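Local coordinates for acetyl-CoA hydrolase/transferase family protein (Porphyromonas gingivalis, PDB 2NVV) that binds zinc and probably hydrolyses acetyl-CoA or exchanges coenzyme A between acetate and other carboxylic acids, at residues E126-T131 against L137-V142; S403-M408 against K420-E425; Q458-G463 against Q467-L472. All blocks are in the same frame, centred on the assembly; numbering follows the deposited sequence.

Contact 1: residues E126-T131 against L137-V142; sequences EVADVT and LPTTGV
Leu137 lies across from both Ala128 and Asp129, which makes this a classic beta bulge in a hairpin. It forms where the chain leaves strand 122-127, a strand of the parallel sheet in the N-terminal alpha/beta part, and strand 129-130 pairs antiparallel with strand 135-137. The leucine is the residue to follow outward. Leu137 CB sits 4.1 Å from Asp129 CB, on the same face of the small sheet. CG is anti to the backbone N (chi1 180°), which carries the branch over to the alanine, and Leu137 CG lies 4.1 Å from Ala128 CB. At the tip Leu137 CD2 settles between the two bulge residues, at a similar distance from Ala128 CB and 4.2 Å from Asp129 CB; His171 packs on the same side chain. The backbone of Leu137 holds the register. Its O accepts the N-H of Ala128, with Ala128 N and Leu137 O 2.7 Å apart. Leu137 N is 2.8 Å from Asp129 O, a bond to take with some reserve because that oxygen is less surely placed.

Past Pro138, whose O lies near the alanine methyl, Thr139 turns back to the parallel strand. Thr139 CG2 rests 3.7 Å from Val127 C. The extended Glu126 crosses it at about a right angle, and the two carboxylate oxygens divide the work: OE1 forms a salt bridge with Lys33 and accepts a hydrogen bond from Asn160, while OE2 accepts Thr139 OG1 at 2.8 Å through its anti lone pair.

Contact 2: residues S403-M408 against K420-E425; sequences SSFVPM and KVIISE
Phe405 meets Ile422 with the edge of its ring. This is a buried side-chain contact between two sheets of the C-terminal alpha/beta part: strand 405-406, an outermost strand of a small mixed sheet, and strand 421-424, which belongs to a larger five-stranded one. The first shell is slight and apolar. Ile422 CG2 comes up in the plane of the ring, 3.9 Å from Phe405 CE1 and almost as near to CZ, and the two side chains run alongside one another, pointing opposite ways. On the other ring edge, Ser424 CB is 4.4 Å from Phe405 CE2. The ring therefore spans residues two apart whose side chains leave strand 421-424 on the same face, while Ile423 between them points to the other side.

Torsions put the methyl there: in Ile422, CG2 is anti to the backbone N and CG1 takes the place beside it (chi1 -59°). One step further out, Cys447 packs on Phe405, and its O takes the hydroxyl of Ser424. Backbone bonds from Ser404 and Val406 to Ala356 fix strand 405-406 in its sheet. The chain between the segments carries the zinc ligands His411, Asp413, Glu416 and His417, and the side chain of Ile422 is about 9 Å from that of Glu416. Two residues before the phenylalanine, Ser403 OG donates to Phe405 O at 2.6 Å, in the carbonyl plane on a lone pair.

Contact 3: residues Q458-G463 against Q467-L472; sequences QYLELG and QTPQNL
Tyr459, Asn471 and Pro469 carry most of this contact, in which a type I beta turn from Tyr459 to Leu462, at the C-terminal end of helix 453-459, packs against the loop that leads on to helix 477-484. The tyrosine reaches across with CG anti to its backbone N (chi1 -179°), and its hydroxyl works in both directions. Tyr459 OH accepts the backbone N-H of Asn471, 2.6 Å from Asn471 N and almost straight at 173°, and donates to Gln470 OE1 at 2.5 Å. That amide stands steeply to the ring, their planes 77° apart, with its oxygen at the ring edge. Two bonds thus fix the rotation of the hydroxyl and hold the loop at Gln470 and Asn471. Trp493 meets the same ring.

Asn471 CB is 4.0 Å from Tyr459 CE1. The Asn471 side chain crosses that of Leu462 at about a right angle, with ND2 nearest Leu462 CB, while OD1 accepts the N-H of Asp473. Pro469 adds the third part of the contact. Pro469 O lies 3.6 Å from Tyr459 CE2, Pro469 also touches Arg437 of helix 436-446, and Pro469 CB meets Leu460 CD2 at 4.2 Å.

From the N terminus the three contacts come in series, none nesting in or crossing another. Contact 1 closes a short hairpin at the end of strand 122-127, in the N-terminal part, with five residues between its segments. Much later, contact 2 closes the loop of 11 residues that carries the zinc ligands and joins two sheets of the C-terminal part. Contact 3 closes only a three-residue connection, beyond helix 453-459. Contact 1 lies across the chain's centre from the other two, with about 40 Å between its centre and that of contact 2. Contacts 2 and 3 touch: Pro407 O probably accepts Gln470 NE2 at 3.1 Å, and Pro407 CB packs on Tyr459 CZ.

Contact 1: residues E126-T131 against L137-V142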
ATOM      1  N   GLU A 126      -6.666  28.820 -10.006  1.00  7.76           N
ATOM      2  CA  GLU A 126      -7.333  29.247 -11.234  1.00  8.25           C
ATOM      3  C   GLU A 126      -8.827  29.016 -11.003  1.00  7.54           C
ATOM      4  O   GLU A 126      -9.236  27.961 -10.529  1.00  6.39           O
ATOM      5  CB  GLU A 126      -6.871  28.451 -12.448  1.00  6.40           C
ATOM      6  CG  GLU A 126      -7.563  28.930 -13.706  1.00  7.36           C
ATOM      7  CD  GLU A 126      -7.169  28.165 -14.934  1.00  6.86           C
ATOM      8  OE1 GLU A 126      -6.468  28.752 -15.782  1.00  6.39           O
ATOM      9  OE2 GLU A 126      -7.567  26.979 -15.046  1.00  8.30           O
ATOM     10  N   VAL A 127      -9.646  29.994 -11.357  1.00  8.17           N
ATOM     11  CA  VAL A 127     -11.069  29.899 -11.101  1.00  9.07           C
ATOM     12  C   VAL A 127     -11.972  30.208 -12.296  1.00 10.05           C
ATOM     13  O   VAL A 127     -11.567  30.887 -13.253  1.00 10.00           O
ATOM     14  CB  VAL A 127     -11.413  30.835  -9.914  1.00  7.90           C
ATOM     15  CG1 VAL A 127     -12.880  30.893  -9.682  1.00 10.51           C
ATOM     16  CG2 VAL A 127     -10.720  30.333  -8.652  1.00  9.25           C
ATOM     17  N   ALA A 128     -13.192  29.678 -12.241  1.00 10.64           N
ATOM     18  CA  ALA A 128     -14.189  29.917 -13.286  1.00 12.21           C
ATOM     19  C   ALA A 128     -15.106  31.014 -12.752  1.00 13.64           C
ATOM     20  O   ALA A 128     -15.830  31.665 -13.506  1.00 12.48           O
ATOM     21  CB  ALA A 128     -14.995  28.641 -13.570  1.00 11.35           C
ATOM     22  N   ASP A 129     -15.069  31.198 -11.437  1.00 14.78           N
ATOM     23  CA  ASP A 129     -15.864  32.219 -10.768  1.00 16.86           C
ATOM     24  C   ASP A 129     -15.521  32.325  -9.293  1.00 17.29           C
ATOM     25  O   ASP A 129     -15.408  31.323  -8.584  1.00 17.20           O
ATOM     26  CB  ASP A 129     -17.354  31.927 -10.912  1.00 17.74           C
ATOM     27  CG  ASP A 129     -18.217  33.115 -10.535  1.00 20.30           C
ATOM     28  OD1 ASP A 129     -17.997  34.210 -11.093  1.00 21.64           O
ATOM     29  OD2 ASP A 129     -19.116  32.958  -9.687  1.00 21.17           O
ATOM     30  N   VAL A 130     -15.338  33.560  -8.842  1.00 16.87           N
ATOM     31  CA  VAL A 130     -15.031  33.843  -7.445  1.00 16.02           C
ATOM     32  C   VAL A 130     -16.059  34.861  -6.964  1.00 16.08           C
ATOM     33  O   VAL A 130     -16.157  35.966  -7.493  1.00 15.48           O
ATOM     34  CB  VAL A 130     -13.607  34.416  -7.285  1.00 16.27           C
ATOM     35  CG1 VAL A 130     -13.441  35.649  -8.163  1.00 15.19           C
ATOM     36  CG2 VAL A 130     -13.334  34.729  -5.821  1.00 15.41           C
ATOM     37  N   THR A 131     -16.846  34.466  -5.972  1.00 17.00           N
ATOM     38  CA  THR A 131     -17.878  35.327  -5.412  1.00 17.58           C
ATOM     39  C   THR A 131     -17.266  36.341  -4.449  1.00 18.04           C
ATOM     40  O   THR A 131     -16.139  36.176  -3.975  1.00 18.85           O
ATOM     41  CB  THR A 131     -18.923  34.486  -4.659  1.00 17.40           C
ATOM     42  OG1 THR A 131     -19.416  33.461  -5.527  1.00 16.88           O
ATOM     43  CG2 THR A 131     -20.082  35.334  -4.235  1.00 19.10           C
ATOM     44  N   LEU A 137     -15.070  28.690  -7.553  1.00  7.67           N
ATOM     45  CA  LEU A 137     -15.496  27.662  -8.493  1.00  6.62           C
ATOM     46  C   LEU A 137     -14.251  27.312  -9.314  1.00  6.39           C
ATOM     47  O   LEU A 137     -13.788  28.118 -10.128  1.00  6.39           O
ATOM     48  CB  LEU A 137     -16.623  28.171  -9.412  1.00  7.54           C
ATOM     49  CG  LEU A 137     -17.174  27.186 -10.462  1.00  6.39           C
ATOM     50  CD1 LEU A 137     -17.742  25.948  -9.797  1.00  6.39           C
ATOM     51  CD2 LEU A 137     -18.250  27.864 -11.281  1.00  6.39           C
ATOM     52  N   PRO A 138     -13.695  26.108  -9.102  1.00  6.39           N
ATOM     53  CA  PRO A 138     -12.503  25.608  -9.791  1.00  6.39           C
ATOM     54  C   PRO A 138     -12.767  25.452 -11.280  1.00  6.92           C
ATOM     55  O   PRO A 138     -13.903  25.601 -11.731  1.00  6.50           O
ATOM     56  CB  PRO A 138     -12.259  24.242  -9.144  1.00  6.39           C
ATOM     57  CG  PRO A 138     -13.070  24.261  -7.898  1.00  6.39           C
ATOM     58  CD  PRO A 138     -14.278  25.053  -8.263  1.00  6.39           C
ATOM     59  N   THR A 139     -11.724  25.145 -12.042  1.00  6.70           N
ATOM     60  CA  THR A 139     -11.896  24.952 -13.464  1.00  6.88           C
ATOM     61  C   THR A 139     -11.897  23.471 -13.796  1.00  6.40           C
ATOM     62  O   THR A 139     -12.813  22.748 -13.413  1.00  6.39           O
ATOM     63  CB  THR A 139     -10.817  25.677 -14.291  1.00  6.39           C
ATOM     64  OG1 THR A 139      -9.521  25.351 -13.790  1.00  6.39           O
ATOM     65  CG2 THR A 139     -11.023  27.171 -14.228  1.00  6.39           C
ATOM     66  N   THR A 140     -10.861  23.005 -14.480  1.00  6.90           N
ATOM     67  CA  THR A 140     -10.814  21.608 -14.900  1.00  6.39           C
ATOM     68  C   THR A 140     -10.008  20.614 -14.056  1.00  6.39           C
ATOM     69  O   THR A 140      -9.919  19.442 -14.414  1.00  6.39           O
ATOM     70  CB  THR A 140     -10.338  21.535 -16.366  1.00  6.43           C
ATOM     71  OG1 THR A 140      -9.122  22.282 -16.515  1.00  7.68           O
ATOM     72  CG2 THR A 140     -11.405  22.113 -17.294  1.00  6.39           C
ATOM     73  N   GLY A 141      -9.433  21.070 -12.945  1.00  6.39           N
ATOM     74  CA  GLY A 141      -8.657  20.185 -12.094  1.00  6.39           C
ATOM     75  C   GLY A 141      -8.843  20.572 -10.647  1.00  6.39           C
ATOM     76  O   GLY A 141      -8.844  21.754 -10.345  1.00  6.47           O
ATOM     77  N   VAL A 142      -8.997  19.604  -9.745  1.00  6.39           N
ATOM     78  CA  VAL A 142      -9.197  19.924  -8.328  1.00  6.39           C
ATOM     79  C   VAL A 142      -7.950  19.775  -7.457  1.00  6.39           C
ATOM     80  O   VAL A 142      -7.568  20.703  -6.760  1.00  6.39           O
ATOM     81  CB  VAL A 142     -10.338  19.078  -7.711  1.00  6.39           C
ATOM     82  CG1 VAL A 142     -10.614  19.551  -6.277  1.00  6.39           C
ATOM     83  CG2 VAL A 142     -11.606  19.217  -8.564  1.00  6.39           C
TER

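Contact 2: residues S403-M408 against K420-E425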
ATOM      1  N   SER A 403      14.931  -4.456 -22.349  1.00  6.39           N
ATOM      2  CA  SER A 403      13.816  -5.305 -21.964  1.00  6.39           C
ATOM      3  C   SER A 403      13.029  -4.621 -20.837  1.00  6.39           C
ATOM      4  O   SER A 403      13.616  -4.110 -19.881  1.00  6.39           O
ATOM      5  CB  SER A 403      14.330  -6.663 -21.480  1.00  6.39           C
ATOM      6  OG  SER A 403      13.278  -7.421 -20.904  1.00  6.39           O
ATOM      7  N   SER A 404      11.707  -4.601 -20.947  1.00  6.39           N
ATOM      8  CA  SER A 404      10.871  -4.000 -19.911  1.00  6.39           C
ATOM      9  C   SER A 404      10.808  -4.925 -18.708  1.00  6.39           C
ATOM     10  O   SER A 404      10.395  -4.523 -17.627  1.00  6.39           O
ATOM     11  CB  SER A 404       9.465  -3.765 -20.429  1.00  6.39           C
ATOM     12  OG  SER A 404       9.472  -2.864 -21.511  1.00  6.39           O
ATOM     13  N   PHE A 405      11.219  -6.175 -18.906  1.00  7.22           N
ATOM     14  CA  PHE A 405      11.224  -7.189 -17.849  1.00  7.25           C
ATOM     15  C   PHE A 405      12.658  -7.532 -17.473  1.00  6.39           C
ATOM     16  O   PHE A 405      13.478  -7.849 -18.328  1.00  6.39           O
ATOM     17  CB  PHE A 405      10.476  -8.432 -18.326  1.00  6.39           C
ATOM     18  CG  PHE A 405       9.013  -8.194 -18.536  1.00  6.39           C
ATOM     19  CD1 PHE A 405       8.116  -8.295 -17.472  1.00  6.39           C
ATOM     20  CD2 PHE A 405       8.533  -7.801 -19.778  1.00  6.39           C
ATOM     21  CE1 PHE A 405       6.770  -8.005 -17.649  1.00  6.78           C
ATOM     22  CE2 PHE A 405       7.191  -7.507 -19.959  1.00  6.39           C
ATOM     23  CZ  PHE A 405       6.312  -7.608 -18.894  1.00  6.39           C
ATOM     24  N   VAL A 406      12.945  -7.473 -16.177  1.00  6.39           N
ATOM     25  CA  VAL A 406      14.281  -7.714 -15.671  1.00  6.39           C
ATOM     26  C   VAL A 406      14.288  -8.659 -14.473  1.00  6.39           C
ATOM     27  O   VAL A 406      13.249  -8.914 -13.871  1.00  6.39           O
ATOM     28  CB  VAL A 406      14.907  -6.374 -15.249  1.00  6.39           C
ATOM     29  CG1 VAL A 406      15.025  -5.446 -16.449  1.00  6.39           C
ATOM     30  CG2 VAL A 406      14.041  -5.729 -14.179  1.00  6.39           C
ATOM     31  N   PRO A 407      15.465  -9.196 -14.113  1.00  6.39           N
ATOM     32  CA  PRO A 407      15.565 -10.107 -12.967  1.00  6.39           C
ATOM     33  C   PRO A 407      15.024  -9.444 -11.701  1.00  6.39           C
ATOM     34  O   PRO A 407      14.246 -10.046 -10.959  1.00  6.39           O
ATOM     35  CB  PRO A 407      17.064 -10.385 -12.879  1.00  6.39           C
ATOM     36  CG  PRO A 407      17.500 -10.308 -14.321  1.00  6.39           C
ATOM     37  CD  PRO A 407      16.751  -9.102 -14.831  1.00  6.39           C
HETATM   38  N   MSE A 408      15.453  -8.205 -11.463  1.00  6.42           N
HETATM   39  CA  MSE A 408      15.010  -7.415 -10.317  1.00  6.39           C
HETATM   40  C   MSE A 408      14.869  -5.969 -10.766  1.00  6.39           C
HETATM   41  O   MSE A 408      15.718  -5.471 -11.500  1.00  6.39           O
HETATM   42  CB  MSE A 408      16.022  -7.482  -9.176  1.00  7.21           C
HETATM   43  CG  MSE A 408      15.518  -6.851  -7.887  1.00 10.89           C
HETATM   44 SE   MSE A 408      16.891  -6.568  -6.526  1.00 21.19          SE
HETATM   45  CE  MSE A 408      16.888  -8.303  -5.650  1.00 15.14           C
ATOM     46  N   LYS A 420      -1.284  -7.813  -9.082  1.00  6.53           N
ATOM     47  CA  LYS A 420      -2.048  -9.026  -9.372  1.00  6.39           C
ATOM     48  C   LYS A 420      -1.955  -9.545 -10.800  1.00  6.75           C
ATOM     49  O   LYS A 420      -1.958 -10.760 -11.025  1.00  6.39           O
ATOM     50  CB  LYS A 420      -3.520  -8.806  -9.027  1.00  6.39           C
ATOM     51  CG  LYS A 420      -3.750  -8.257  -7.623  1.00  6.39           C
ATOM     52  CD  LYS A 420      -3.086  -9.116  -6.569  1.00  7.37           C
ATOM     53  CE  LYS A 420      -3.283  -8.540  -5.174  1.00  6.39           C
ATOM     54  NZ  LYS A 420      -2.661  -9.417  -4.151  1.00  6.39           N
ATOM     55  N   VAL A 421      -1.878  -8.632 -11.764  1.00  7.58           N
ATOM     56  CA  VAL A 421      -1.808  -9.022 -13.165  1.00  6.39           C
ATOM     57  C   VAL A 421      -0.890  -8.117 -13.977  1.00  6.39           C
ATOM     58  O   VAL A 421      -0.852  -6.905 -13.756  1.00  6.48           O
ATOM     59  CB  VAL A 421      -3.196  -8.969 -13.811  1.00  6.39           C
ATOM     60  CG1 VAL A 421      -3.131  -9.473 -15.232  1.00  6.39           C
ATOM     61  CG2 VAL A 421      -4.182  -9.775 -12.980  1.00  6.39           C
ATOM     62  N   ILE A 422      -0.150  -8.713 -14.911  1.00  6.39           N
ATOM     63  CA  ILE A 422       0.749  -7.960 -15.784  1.00  6.39           C
ATOM     64  C   ILE A 422       0.399  -8.310 -17.235  1.00  6.39           C
ATOM     65  O   ILE A 422       0.152  -9.473 -17.567  1.00  6.39           O
ATOM     66  CB  ILE A 422       2.225  -8.305 -15.512  1.00  6.46           C
ATOM     67  CG1 ILE A 422       2.576  -7.991 -14.060  1.00  6.39           C
ATOM     68  CG2 ILE A 422       3.119  -7.496 -16.421  1.00  6.39           C
ATOM     69  CD1 ILE A 422       4.013  -8.313 -13.694  1.00  7.10           C
ATOM     70  N   ILE A 423       0.381  -7.304 -18.101  1.00  6.39           N
ATOM     71  CA  ILE A 423       0.030  -7.527 -19.491  1.00  6.39           C
ATOM     72  C   ILE A 423       0.886  -6.763 -20.510  1.00  6.39           C
ATOM     73  O   ILE A 423       1.054  -5.547 -20.415  1.00  7.66           O
ATOM     74  CB  ILE A 423      -1.444  -7.133 -19.724  1.00  6.39           C
ATOM     75  CG1 ILE A 423      -2.352  -8.001 -18.866  1.00  6.39           C
ATOM     76  CG2 ILE A 423      -1.801  -7.263 -21.199  1.00  6.67           C
ATOM     77  CD1 ILE A 423      -3.796  -7.551 -18.848  1.00  6.39           C
ATOM     78  N   SER A 424       1.433  -7.478 -21.485  1.00  7.27           N
ATOM     79  CA  SER A 424       2.206  -6.832 -22.544  1.00  6.98           C
ATOM     80  C   SER A 424       1.542  -7.224 -23.868  1.00  6.39           C
ATOM     81  O   SER A 424       0.444  -7.778 -23.872  1.00  6.39           O
ATOM     82  CB  SER A 424       3.677  -7.274 -22.517  1.00  6.39           C
ATOM     83  OG  SER A 424       3.830  -8.625 -22.896  1.00  6.39           O
ATOM     84  N   GLU A 425       2.182  -6.933 -24.987  1.00  6.49           N
ATOM     85  CA  GLU A 425       1.601  -7.280 -26.275  1.00  6.49           C
ATOM     86  C   GLU A 425       1.589  -8.791 -26.509  1.00  6.39           C
ATOM     87  O   GLU A 425       0.813  -9.297 -27.325  1.00  6.39           O
ATOM     88  CB  GLU A 425       2.367  -6.602 -27.408  1.00  6.39           C
ATOM     89  CG  GLU A 425       3.801  -7.111 -27.643  1.00  6.39           C
ATOM     90  CD  GLU A 425       4.851  -6.496 -26.722  1.00  6.39           C
ATOM     91  OE1 GLU A 425       6.046  -6.641 -27.031  1.00  6.97           O
ATOM     92  OE2 GLU A 425       4.508  -5.881 -25.695  1.00  6.39           O
TER

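Contact 3: residues Q458-G463 against Q467-L472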
ATOM      1  N   GLN A 458      17.083 -18.913 -17.608  1.00  6.78           N
ATOM      2  CA  GLN A 458      18.395 -19.330 -17.116  1.00  6.42           C
ATOM      3  C   GLN A 458      18.700 -18.684 -15.767  1.00  7.01           C
ATOM      4  O   GLN A 458      19.446 -19.235 -14.953  1.00  6.98           O
ATOM      5  CB  GLN A 458      19.486 -18.942 -18.109  1.00  6.42           C
ATOM      6  CG  GLN A 458      19.513 -19.780 -19.372  1.00  8.41           C
ATOM      7  CD  GLN A 458      20.622 -19.353 -20.321  1.00  9.40           C
ATOM      8  OE1 GLN A 458      20.677 -18.200 -20.744  1.00  9.07           O
ATOM      9  NE2 GLN A 458      21.509 -20.280 -20.658  1.00 10.50           N
ATOM     10  N   TYR A 459      18.124 -17.511 -15.530  1.00  6.53           N
ATOM     11  CA  TYR A 459      18.335 -16.806 -14.275  1.00  6.39           C
ATOM     12  C   TYR A 459      17.725 -17.583 -13.119  1.00  6.95           C
ATOM     13  O   TYR A 459      18.216 -17.521 -11.992  1.00  7.27           O
ATOM     14  CB  TYR A 459      17.708 -15.413 -14.329  1.00  6.39           C
ATOM     15  CG  TYR A 459      17.917 -14.615 -13.063  1.00  6.39           C
ATOM     16  CD1 TYR A 459      19.156 -14.048 -12.768  1.00  6.39           C
ATOM     17  CD2 TYR A 459      16.883 -14.459 -12.138  1.00  6.39           C
ATOM     18  CE1 TYR A 459      19.360 -13.345 -11.580  1.00  6.39           C
ATOM     19  CE2 TYR A 459      17.075 -13.759 -10.945  1.00  6.39           C
ATOM     20  CZ  TYR A 459      18.314 -13.207 -10.677  1.00  6.59           C
ATOM     21  OH  TYR A 459      18.492 -12.530  -9.505  1.00  6.41           O
ATOM     22  N   LEU A 460      16.650 -18.311 -13.397  1.00  7.30           N
ATOM     23  CA  LEU A 460      15.975 -19.095 -12.368  1.00  7.98           C
ATOM     24  C   LEU A 460      16.696 -20.404 -12.047  1.00  8.47           C
ATOM     25  O   LEU A 460      16.320 -21.118 -11.109  1.00  8.92           O
ATOM     26  CB  LEU A 460      14.547 -19.396 -12.800  1.00  6.39           C
ATOM     27  CG  LEU A 460      13.641 -18.170 -12.855  1.00  6.80           C
ATOM     28  CD1 LEU A 460      12.317 -18.539 -13.530  1.00  6.39           C
ATOM     29  CD2 LEU A 460      13.420 -17.639 -11.430  1.00  7.34           C
ATOM     30  N   GLU A 461      17.730 -20.717 -12.820  1.00  9.73           N
ATOM     31  CA  GLU A 461      18.487 -21.941 -12.600  1.00 10.20           C
ATOM     32  C   GLU A 461      19.936 -21.666 -12.245  1.00 10.46           C
ATOM     33  O   GLU A 461      20.818 -22.419 -12.654  1.00  9.81           O
ATOM     34  CB  GLU A 461      18.440 -22.813 -13.854  1.00 11.73           C
ATOM     35  CG  GLU A 461      17.033 -23.123 -14.349  1.00 13.77           C
ATOM     36  CD  GLU A 461      16.176 -23.852 -13.311  1.00 17.19           C
ATOM     37  OE1 GLU A 461      14.976 -24.088 -13.601  1.00 17.64           O
ATOM     38  OE2 GLU A 461      16.692 -24.191 -12.213  1.00 18.52           O
ATOM     39  N   LEU A 462      20.188 -20.600 -11.487  1.00 11.46           N
ATOM     40  CA  LEU A 462      21.553 -20.249 -11.122  1.00 11.08           C
ATOM     41  C   LEU A 462      21.987 -20.788  -9.768  1.00 11.30           C
ATOM     42  O   LEU A 462      22.985 -20.329  -9.200  1.00 13.22           O
ATOM     43  CB  LEU A 462      21.749 -18.728 -11.178  1.00 10.42           C
ATOM     44  CG  LEU A 462      21.650 -18.109 -12.583  1.00 10.11           C
ATOM     45  CD1 LEU A 462      22.024 -16.621 -12.544  1.00  8.90           C
ATOM     46  CD2 LEU A 462      22.575 -18.859 -13.534  1.00  8.52           C
ATOM     47  N   GLY A 463      21.236 -21.758  -9.254  1.00 10.73           N
ATOM     48  CA  GLY A 463      21.575 -22.366  -7.980  1.00 10.62           C
ATOM     49  C   GLY A 463      21.143 -21.679  -6.697  1.00 10.88           C
ATOM     50  O   GLY A 463      21.447 -22.175  -5.613  1.00 11.63           O
ATOM     51  N   GLN A 467      12.816 -19.107  -0.995  1.00  7.28           N
ATOM     52  CA  GLN A 467      11.507 -18.691  -1.492  1.00  6.78           C
ATOM     53  C   GLN A 467      11.649 -17.857  -2.773  1.00  6.39           C
ATOM     54  O   GLN A 467      10.943 -18.090  -3.750  1.00  6.39           O
ATOM     55  CB  GLN A 467      10.807 -17.880  -0.397  1.00  6.86           C
ATOM     56  CG  GLN A 467       9.613 -17.053  -0.833  1.00  6.39           C
ATOM     57  CD  GLN A 467       8.365 -17.878  -1.090  1.00  7.30           C
ATOM     58  OE1 GLN A 467       7.297 -17.329  -1.346  1.00  9.27           O
ATOM     59  NE2 GLN A 467       8.496 -19.195  -1.029  1.00  7.36           N
ATOM     60  N   THR A 468      12.576 -16.906  -2.775  1.00  6.39           N
ATOM     61  CA  THR A 468      12.790 -16.043  -3.937  1.00  7.01           C
ATOM     62  C   THR A 468      14.204 -16.234  -4.497  1.00  6.70           C
ATOM     63  O   THR A 468      15.196 -15.897  -3.843  1.00  6.39           O
ATOM     64  CB  THR A 468      12.571 -14.555  -3.553  1.00  6.39           C
ATOM     65  OG1 THR A 468      11.258 -14.396  -2.991  1.00  6.39           O
ATOM     66  CG2 THR A 468      12.710 -13.654  -4.769  1.00  6.92           C
ATOM     67  N   PRO A 469      14.304 -16.786  -5.721  1.00  6.39           N
ATOM     68  CA  PRO A 469      15.556 -17.061  -6.434  1.00  6.39           C
ATOM     69  C   PRO A 469      16.337 -15.850  -6.948  1.00  7.79           C
ATOM     70  O   PRO A 469      16.810 -15.864  -8.090  1.00  6.39           O
ATOM     71  CB  PRO A 469      15.112 -17.956  -7.599  1.00  6.39           C
ATOM     72  CG  PRO A 469      13.759 -18.448  -7.207  1.00  6.39           C
ATOM     73  CD  PRO A 469      13.158 -17.276  -6.504  1.00  6.39           C
ATOM     74  N   GLN A 470      16.482 -14.810  -6.132  1.00  7.27           N
ATOM     75  CA  GLN A 470      17.246 -13.629  -6.557  1.00  6.39           C
ATOM     76  C   GLN A 470      18.735 -13.870  -6.320  1.00  6.39           C
ATOM     77  O   GLN A 470      19.141 -14.300  -5.239  1.00  6.39           O
ATOM     78  CB  GLN A 470      16.790 -12.378  -5.796  1.00  6.39           C
ATOM     79  CG  GLN A 470      15.487 -11.787  -6.295  1.00  6.99           C
ATOM     80  CD  GLN A 470      15.628 -11.089  -7.635  1.00  6.49           C
ATOM     81  OE1 GLN A 470      16.506 -11.406  -8.426  1.00  6.39           O
ATOM     82  NE2 GLN A 470      14.747 -10.144  -7.900  1.00  7.40           N
ATOM     83  N   ASN A 471      19.547 -13.602  -7.332  1.00  6.90           N
ATOM     84  CA  ASN A 471      20.981 -13.790  -7.211  1.00  7.56           C
ATOM     85  C   ASN A 471      21.648 -12.425  -7.049  1.00  7.89           C
ATOM     86  O   ASN A 471      21.931 -11.724  -8.025  1.00  8.72           O
ATOM     87  CB  ASN A 471      21.514 -14.494  -8.450  1.00  8.49           C
ATOM     88  CG  ASN A 471      22.937 -14.934  -8.290  1.00 10.87           C
ATOM     89  OD1 ASN A 471      23.786 -14.159  -7.862  1.00 10.90           O
ATOM     90  ND2 ASN A 471      23.216 -16.186  -8.637  1.00 11.91           N
ATOM     91  N   LEU A 472      21.894 -12.055  -5.800  1.00  8.03           N
ATOM     92  CA  LEU A 472      22.489 -10.766  -5.482  1.00  7.82           C
ATOM     93  C   LEU A 472      23.791 -10.451  -6.206  1.00  8.01           C
ATOM     94  O   LEU A 472      24.214  -9.298  -6.235  1.00  9.48           O
ATOM     95  CB  LEU A 472      22.675 -10.641  -3.967  1.00  6.59           C
ATOM     96  CG  LEU A 472      21.531  -9.933  -3.222  1.00  6.74           C
ATOM     97  CD1 LEU A 472      20.158 -10.451  -3.682  1.00  6.39           C
ATOM     98  CD2 LEU A 472      21.723 -10.131  -1.722  1.00  8.20           C
TER